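IroE-like serine hydrolase (Shewanella oneidensis, PDB 3GFF) probably hydrolyses ester bonds, as a serine hydrolase of the esterase D family related to IroE. Local coordinates at residues R260-D265 with E289-K294. Numbering follows the deposited sequence.
Sequences RHLFKD and ERFGHK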
ATOM      1  N   ARG A 260      10.419   4.173   1.638  1.00 19.43           N
ATOM      2  CA  ARG A 260      11.350   3.221   1.112  1.00 21.46           C
ATOM      3  C   ARG A 260      12.628   3.913   0.616  1.00 21.14           C
ATOM      4  O   ARG A 260      13.730   3.399   0.790  1.00 21.07           O
ATOM      5  CB  ARG A 260      10.721   2.332   0.015  1.00 21.73           C
ATOM      6  CG  ARG A 260       9.883   1.171   0.559  1.00 22.84           C
ATOM      7  CD  ARG A 260       9.097   0.422  -0.502  1.00 24.52           C
ATOM      8  NE  ARG A 260       9.958  -0.084  -1.584  1.00 25.86           N
ATOM      9  CZ  ARG A 260      10.623  -1.239  -1.574  1.00 26.49           C
ATOM     10  NH1 ARG A 260      10.542  -2.086  -0.549  1.00 27.58           N
ATOM     11  NH2 ARG A 260      11.393  -1.561  -2.614  1.00 26.45           N
ATOM     12  N   HIS A 261      12.474   5.040  -0.038  1.00 20.96           N
ATOM     13  CA  HIS A 261      13.604   5.832  -0.465  1.00 21.41           C
ATOM     14  C   HIS A 261      14.378   6.395   0.744  1.00 22.56           C
ATOM     15  O   HIS A 261      15.608   6.353   0.786  1.00 22.44           O
ATOM     16  CB  HIS A 261      13.119   6.980  -1.336  1.00 22.38           C
ATOM     17  CG  HIS A 261      14.187   7.966  -1.657  1.00 20.83           C
ATOM     18  ND1 HIS A 261      15.186   7.690  -2.560  1.00 19.99           N
ATOM     19  CD2 HIS A 261      14.434   9.210  -1.179  1.00 21.07           C
ATOM     20  CE1 HIS A 261      15.998   8.728  -2.645  1.00 19.96           C
ATOM     21  NE2 HIS A 261      15.572   9.661  -1.819  1.00 20.85           N
ATOM     22  N   LEU A 262      13.655   6.891   1.747  1.00 22.35           N
ATOM     23  CA  LEU A 262      14.301   7.407   2.952  1.00 22.70           C
ATOM     24  C   LEU A 262      15.171   6.371   3.651  1.00 22.63           C
ATOM     25  O   LEU A 262      16.262   6.685   4.106  1.00 23.15           O
ATOM     26  CB  LEU A 262      13.258   7.922   3.962  1.00 22.60           C
ATOM     27  CG  LEU A 262      13.856   8.567   5.216  1.00 22.77           C
ATOM     28  CD1 LEU A 262      14.564   9.922   4.866  1.00 21.63           C
ATOM     29  CD2 LEU A 262      12.745   8.778   6.287  1.00 22.29           C
ATOM     30  N   PHE A 263      14.684   5.136   3.736  1.00 22.65           N
ATOM     31  CA  PHE A 263      15.394   4.059   4.443  1.00 22.81           C
ATOM     32  C   PHE A 263      16.157   3.049   3.595  1.00 23.50           C
ATOM     33  O   PHE A 263      16.664   2.038   4.111  1.00 21.14           O
ATOM     34  CB  PHE A 263      14.405   3.318   5.335  1.00 23.51           C
ATOM     35  CG  PHE A 263      13.903   4.152   6.462  1.00 23.55           C
ATOM     36  CD1 PHE A 263      14.780   4.636   7.420  1.00 24.66           C
ATOM     37  CD2 PHE A 263      12.559   4.441   6.591  1.00 23.55           C
ATOM     38  CE1 PHE A 263      14.315   5.398   8.473  1.00 23.63           C
ATOM     39  CE2 PHE A 263      12.104   5.184   7.627  1.00 22.91           C
ATOM     40  CZ  PHE A 263      12.969   5.672   8.562  1.00 23.55           C
ATOM     41  N   LYS A 264      16.264   3.355   2.311  1.00 24.07           N
ATOM     42  CA  LYS A 264      16.902   2.520   1.324  1.00 25.76           C
ATOM     43  C   LYS A 264      18.303   2.052   1.714  1.00 25.24           C
ATOM     44  O   LYS A 264      18.598   0.853   1.713  1.00 23.48           O
ATOM     45  CB  LYS A 264      16.958   3.301  -0.002  1.00 27.38           C
ATOM     46  CG  LYS A 264      17.408   2.507  -1.229  1.00 29.57           C
ATOM     47  CD  LYS A 264      17.385   3.385  -2.532  1.00 29.85           C
ATOM     48  CE  LYS A 264      16.032   4.130  -2.726  1.00 31.27           C
ATOM     49  NZ  LYS A 264      15.714   4.634  -4.116  1.00 30.34           N
ATOM     50  N   ASP A 265      19.163   2.997   2.091  1.00 24.61           N
ATOM     51  CA  ASP A 265      20.554   2.662   2.369  1.00 24.68           C
ATOM     52  C   ASP A 265      20.837   2.061   3.755  1.00 23.74           C
ATOM     53  O   ASP A 265      22.001   1.867   4.096  1.00 21.19           O
ATOM     54  CB  ASP A 265      21.411   3.901   2.141  1.00 25.04           C
ATOM     55  CG  ASP A 265      21.332   4.392   0.738  1.00 25.17           C
ATOM     56  OD1 ASP A 265      21.262   3.572  -0.199  1.00 26.13           O
ATOM     57  OD2 ASP A 265      21.344   5.622   0.555  1.00 27.21           O
ATOM     58  N   GLU A 289      25.680  11.401   8.733  1.00 24.50           N
ATOM     59  CA  GLU A 289      26.010  12.681   8.174  1.00 26.66           C
ATOM     60  C   GLU A 289      24.810  13.213   7.364  1.00 25.28           C
ATOM     61  O   GLU A 289      24.558  14.426   7.361  1.00 24.25           O
ATOM     62  CB  GLU A 289      27.327  12.580   7.380  1.00 28.26           C
ATOM     63  CG  GLU A 289      28.506  12.155   8.310  1.00 31.06           C
ATOM     64  CD  GLU A 289      29.923  12.212   7.693  1.00 31.97           C
ATOM     65  OE1 GLU A 289      30.076  11.953   6.461  1.00 34.42           O
ATOM     66  OE2 GLU A 289      30.895  12.476   8.477  1.00 34.01           O
ATOM     67  N   ARG A 290      24.051  12.304   6.738  1.00 23.56           N
ATOM     68  CA  ARG A 290      22.885  12.659   5.909  1.00 24.10           C
ATOM     69  C   ARG A 290      21.727  13.175   6.787  1.00 25.24           C
ATOM     70  O   ARG A 290      21.110  14.210   6.488  1.00 25.65           O
ATOM     71  CB  ARG A 290      22.428  11.443   5.076  1.00 24.15           C
ATOM     72  CG  ARG A 290      21.307  11.707   4.037  1.00 23.70           C
ATOM     73  CD  ARG A 290      20.773  10.439   3.406  1.00 23.01           C
ATOM     74  NE  ARG A 290      21.810   9.723   2.677  1.00 23.55           N
ATOM     75  CZ  ARG A 290      21.721   8.470   2.192  1.00 22.83           C
ATOM     76  NH1 ARG A 290      20.611   7.740   2.320  1.00 21.49           N
ATOM     77  NH2 ARG A 290      22.761   7.948   1.560  1.00 22.82           N
ATOM     78  N   PHE A 291      21.453  12.473   7.886  1.00 24.91           N
ATOM     79  CA  PHE A 291      20.398  12.890   8.821  1.00 25.38           C
ATOM     80  C   PHE A 291      20.844  14.010   9.788  1.00 24.71           C
ATOM     81  O   PHE A 291      20.034  14.542  10.538  1.00 24.35           O
ATOM     82  CB  PHE A 291      19.844  11.680   9.605  1.00 25.34           C
ATOM     83  CG  PHE A 291      18.924  10.774   8.788  1.00 25.55           C
ATOM     84  CD1 PHE A 291      19.442   9.825   7.929  1.00 25.18           C
ATOM     85  CD2 PHE A 291      17.534  10.847   8.936  1.00 25.29           C
ATOM     86  CE1 PHE A 291      18.612   8.989   7.203  1.00 25.30           C
ATOM     87  CE2 PHE A 291      16.688  10.035   8.196  1.00 25.36           C
ATOM     88  CZ  PHE A 291      17.223   9.084   7.344  1.00 25.81           C
ATOM     89  N   GLY A 292      22.113  14.398   9.756  1.00 25.46           N
ATOM     90  CA  GLY A 292      22.608  15.425  10.689  1.00 25.93           C
ATOM     91  C   GLY A 292      22.486  14.996  12.152  1.00 25.65           C
ATOM     92  O   GLY A 292      22.573  15.818  13.043  1.00 24.84           O
ATOM     93  N   HIS A 293      22.301  13.699  12.387  1.00 26.28           N
ATOM     94  CA  HIS A 293      22.188  13.127  13.729  1.00 26.38           C
ATOM     95  C   HIS A 293      22.692  11.690  13.683  1.00 26.27           C
ATOM     96  O   HIS A 293      22.612  11.055  12.643  1.00 26.94           O
ATOM     97  CB  HIS A 293      20.730  13.107  14.203  1.00 27.77           C
ATOM     98  CG  HIS A 293      20.112  14.461  14.375  1.00 28.54           C
ATOM     99  ND1 HIS A 293      20.553  15.374  15.315  1.00 29.29           N
ATOM    100  CD2 HIS A 293      19.044  15.034  13.765  1.00 28.87           C
ATOM    101  CE1 HIS A 293      19.792  16.457  15.256  1.00 29.22           C
ATOM    102  NE2 HIS A 293      18.867  16.272  14.330  1.00 28.45           N
ATOM    103  N   LYS A 294      23.222  11.197  14.800  1.00 26.77           N
ATOM    104  CA  LYS A 294      23.698   9.816  14.934  1.00 27.60           C
ATOM    105  C   LYS A 294      22.666   8.773  14.507  1.00 25.13           C
ATOM    106  O   LYS A 294      21.526   8.784  14.974  1.00 23.60           O
ATOM    107  CB  LYS A 294      24.137   9.526  16.391  1.00 28.92           C
ATOM    108  CG  LYS A 294      24.267   8.031  16.707  1.00 29.97           C
ATOM    109  CD  LYS A 294      24.840   7.778  18.085  1.00 30.74           C
ATOM    110  CE  LYS A 294      26.351   7.823  18.082  1.00 32.19           C
ATOM    111  NZ  LYS A 294      26.917   6.641  17.361  1.00 33.58           N
TER
HETATM  112  O   HOH W   1      17.780   8.659   3.502  1.00 15.67           O
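Leu-262 and Phe-291 have the nearest CA atoms across 260-265 and 289-294, 10.1 Å apart, so the last part of helix 250-263 and the chain just after it face helix 277-291 through side chains and one water. On the apolar side, Leu-262 CD1 lies 3.7 Å from Phe-291 CZ, an oblique approach to the outer end of the ring near CE2 and CZ. Both residues are buried and also touch Gln-196 of strand 195-201, which places this pair against the central sheet of the alpha/beta-hydrolase fold. The polar side is a salt bridge between Asp-265 and Arg-290, both partly exposed. The chain of Arg-290 leaves CA with CG trans to the backbone N (chi1 -173°) and stays extended until it bends at chi3, which carries the guanidinium across to Asp-265. There the group grips end-on: NH1 and NH2 each donate to Asp-265 OD2 at 2.9 Å, both bonds bent, near 140°, as expected when two donors converge on one oxygen. OD2 lies near the guanidinium plane but is met on its anti side, from somewhat out of the carboxylate plane, and the carboxylate is turned 73° from the guanidinium. Arg-290 NH1 also donates to a water at 3.2 Å, and this water in turn donates to Leu-262 O at 2.6 Å, tying the guanidinium to the backbone carbonyl of Leu-262. A methionine in place of Arg-290 would probably leave Asp-265 OD2 without its two charged donors and the bridging water without its link to helix 277-291. The chemistry thus implies that an apolar contact beside the sheet and an ionic one at the more exposed side link the two helical regions, the guanidinium being likely to offset the negative charge of Asp-265.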